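Local coordinates for protein MPT synthase subunit 2 (Burkholderia ambifaria, PDB 7L32) that probably acts as the catalytic large subunit of molybdopterin synthase, inserting dithiolene sulfur into the pterin precursor during molybdenum cofactor biosynthesis, at residues 84-90 / 102-108. Residues are numbered along the deposited sequence; the frame is centred on the assembly and turned at random.
Sequences IDVAIVH and VMVATVA
Residues 84-90 and 102-108 run antiparallel, their strand axes 170° apart and 4.8 Å from each other at closest approach. Asp85 with Val107, Ala87 with Ala105 and Val89 with Met103 are hydrogen-bonded pairs, each closed by two N-H...O bonds. The central pair is short and nearly straight, Ala87 N lying 2.8 Å from Ala105 O. Val86-Thr106 and Ile88-Val104 alternate with them as non-hydrogen-bonded pairs, and His90-Val102 follows; the CA-H groups of Val86, Thr106, Ile88, Val104 and Val102 make CA-H...O contacts with carbonyls of the hydrogen-bonded pairs.

Side chains alternate between two faces. On one, Val86 CG2 lies alongside Thr106 CG2 at 4.1 Å, and Ile88 CG1 approaches Val104 CG2; such beta-branched residues suit extended backbone and give a compact apolar surface. Thr106 presents its methyl to Val86 while OG1, held between the backbone N and carbonyl carbon (chi1 63°), hydrogen-bonds to Ala114 O in helix 111-128. Val102 CB lies over one face of the His90 ring, nearer its edge than its centre, in a CH-pi contact 4.0 Å from the ring centroid; Val102 CG2 touches His90 CD2 at 3.5 Å. The ring also stacks with Phe131.

On the other face Met103 CG rests 3.8 Å from Val89 CB, and the thioether chain bends at chi3 (-76°), its flexibility fitting it among Leu21, Glu24 and Phe19. The small Ala87-Ala105 pair keeps the middle low, Leu28 of helix 21-30 touching Ala105. Asp85 OD1 accepts the N-H of Val86 from above the carboxylate plane, and OD2 is hydrogen-bonded to Asn32 ND2.

These two central strands of a four-stranded mixed sheet, flanked by 11-15 and 37-44, form a buried part of the alpha/beta-hammerhead fold of MoaE proteins, with helices 21-30 and 111-128 on the sheet's two faces.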
loop_
_atom_site.group_PDB
_atom_site.type_symbol
_atom_site.label_atom_id
_atom_site.label_comp_id
_atom_site.label_asym_id
_atom_site.label_seq_id
_atom_site.Cartn_x
_atom_site.Cartn_y
_atom_site.Cartn_z
ATOM N N ILE A 84 14.924 3.965 -1.281
ATOM C CA ILE A 84 13.814 3.077 -0.925
ATOM C C ILE A 84 14.372 1.693 -0.599
ATOM O O ILE A 84 15.543 1.402 -0.872
ATOM C CB ILE A 84 12.761 2.971 -2.042
ATOM C CG1 ILE A 84 13.347 2.262 -3.276
ATOM C CG2 ILE A 84 12.199 4.351 -2.409
ATOM C CD1 ILE A 84 12.280 1.774 -4.278
ATOM N N ASP A 85 13.554 0.845 0.011
ATOM C CA ASP A 85 13.815 -0.590 0.089
ATOM C C ASP A 85 12.523 -1.289 -0.301
ATOM O O ASP A 85 11.426 -0.711 -0.172
ATOM C CB ASP A 85 14.289 -1.034 1.492
ATOM C CG ASP A 85 15.020 -2.381 1.485
ATOM O OD1 ASP A 85 15.272 -2.935 0.381
ATOM O OD2 ASP A 85 15.344 -2.882 2.591
ATOM N N VAL A 86 12.662 -2.517 -0.824
ATOM C CA VAL A 86 11.587 -3.245 -1.499
ATOM C C VAL A 86 11.561 -4.679 -0.989
ATOM O O VAL A 86 12.609 -5.330 -0.910
ATOM C CB VAL A 86 11.790 -3.278 -3.038
ATOM C CG1 VAL A 86 10.650 -4.066 -3.725
ATOM C CG2 VAL A 86 11.955 -1.890 -3.625
ATOM N N ALA A 87 10.363 -5.199 -0.709
ATOM C CA ALA A 87 10.190 -6.623 -0.417
ATOM C C ALA A 87 9.104 -7.186 -1.324
ATOM O O ALA A 87 8.084 -6.535 -1.554
ATOM C CB ALA A 87 9.826 -6.871 1.059
ATOM N N ILE A 88 9.336 -8.380 -1.879
ATOM C CA ILE A 88 8.361 -9.042 -2.744
ATOM C C ILE A 88 8.242 -10.491 -2.294
ATOM O O ILE A 88 9.262 -11.185 -2.155
ATOM C CB ILE A 88 8.772 -8.997 -4.232
ATOM C CG1 ILE A 88 9.053 -7.557 -4.705
ATOM C CG2 ILE A 88 7.679 -9.692 -5.120
ATOM C CD1 ILE A 88 9.767 -7.469 -6.079
ATOM N N VAL A 89 7.011 -10.947 -2.061
ATOM C CA VAL A 89 6.732 -12.375 -1.857
ATOM C C VAL A 89 5.642 -12.774 -2.842
ATOM O O VAL A 89 4.560 -12.175 -2.853
ATOM C CB VAL A 89 6.292 -12.696 -0.420
ATOM C CG1 VAL A 89 6.111 -14.228 -0.241
ATOM C CG2 VAL A 89 7.297 -12.141 0.620
ATOM N N HIS A 90 5.916 -13.776 -3.678
ATOM C CA HIS A 90 4.921 -14.235 -4.633
ATOM C C HIS A 90 4.674 -15.721 -4.409
ATOM O O HIS A 90 5.617 -16.484 -4.183
ATOM C CB HIS A 90 5.380 -13.970 -6.080
ATOM C CG HIS A 90 4.254 -13.867 -7.064
ATOM N ND1 HIS A 90 3.372 -14.899 -7.303
ATOM C CD2 HIS A 90 3.899 -12.869 -7.912
ATOM C CE1 HIS A 90 2.507 -14.536 -8.236
ATOM N NE2 HIS A 90 2.806 -13.309 -8.626
ATOM N N VAL A 102 0.189 -12.379 -3.992
ATOM C CA VAL A 102 1.435 -11.632 -4.100
ATOM C C VAL A 102 1.350 -10.469 -3.132
ATOM O O VAL A 102 0.273 -9.911 -2.918
ATOM C CB VAL A 102 1.662 -11.159 -5.553
ATOM C CG1 VAL A 102 0.474 -10.354 -6.062
ATOM C CG2 VAL A 102 2.960 -10.369 -5.702
ATOM N N MET A 103 2.476 -10.136 -2.518
ATOM C CA MET A 103 2.580 -8.887 -1.778
ATOM C C MET A 103 3.841 -8.159 -2.210
ATOM O O MET A 103 4.884 -8.779 -2.457
ATOM C CB MET A 103 2.589 -9.113 -0.253
ATOM C CG MET A 103 3.741 -9.935 0.316
ATOM S SD MET A 103 4.003 -9.368 2.032
ATOM C CE MET A 103 4.832 -7.840 1.691
ATOM N N VAL A 104 3.729 -6.842 -2.323
ATOM C CA VAL A 104 4.873 -5.972 -2.557
ATOM C C VAL A 104 4.819 -4.897 -1.482
ATOM O O VAL A 104 3.752 -4.318 -1.253
ATOM C CB VAL A 104 4.845 -5.330 -3.955
ATOM C CG1 VAL A 104 5.981 -4.284 -4.065
ATOM C CG2 VAL A 104 5.014 -6.427 -5.046
ATOM N N ALA A 105 5.933 -4.681 -0.788
ATOM C CA ALA A 105 6.019 -3.611 0.215
ATOM C C ALA A 105 7.259 -2.768 -0.066
ATOM O O ALA A 105 8.322 -3.308 -0.398
ATOM C CB ALA A 105 6.084 -4.187 1.630
ATOM N N THR A 106 7.129 -1.444 0.057
ATOM C CA THR A 106 8.256 -0.542 -0.113
ATOM C C THR A 106 8.289 0.406 1.071
ATOM O O THR A 106 7.254 0.700 1.670
ATOM C CB THR A 106 8.188 0.278 -1.410
ATOM O OG1 THR A 106 7.026 1.136 -1.399
ATOM C CG2 THR A 106 8.150 -0.640 -2.663
ATOM N N VAL A 107 9.482 0.861 1.427
ATOM C CA VAL A 107 9.631 1.857 2.483
ATOM C C VAL A 107 10.509 2.980 1.953
ATOM O O VAL A 107 11.417 2.756 1.140
ATOM C CB VAL A 107 10.195 1.253 3.798
ATOM C CG1 VAL A 107 11.585 0.605 3.604
ATOM C CG2 VAL A 107 10.240 2.301 4.916
ATOM N N ALA A 108 10.212 4.203 2.403
ATOM C CA ALA A 108 10.945 5.381 1.991
ATOM C C ALA A 108 10.848 6.412 3.105
ATOM O O ALA A 108 10.082 6.263 4.062
ATOM C CB ALA A 108 10.384 5.952 0.682
#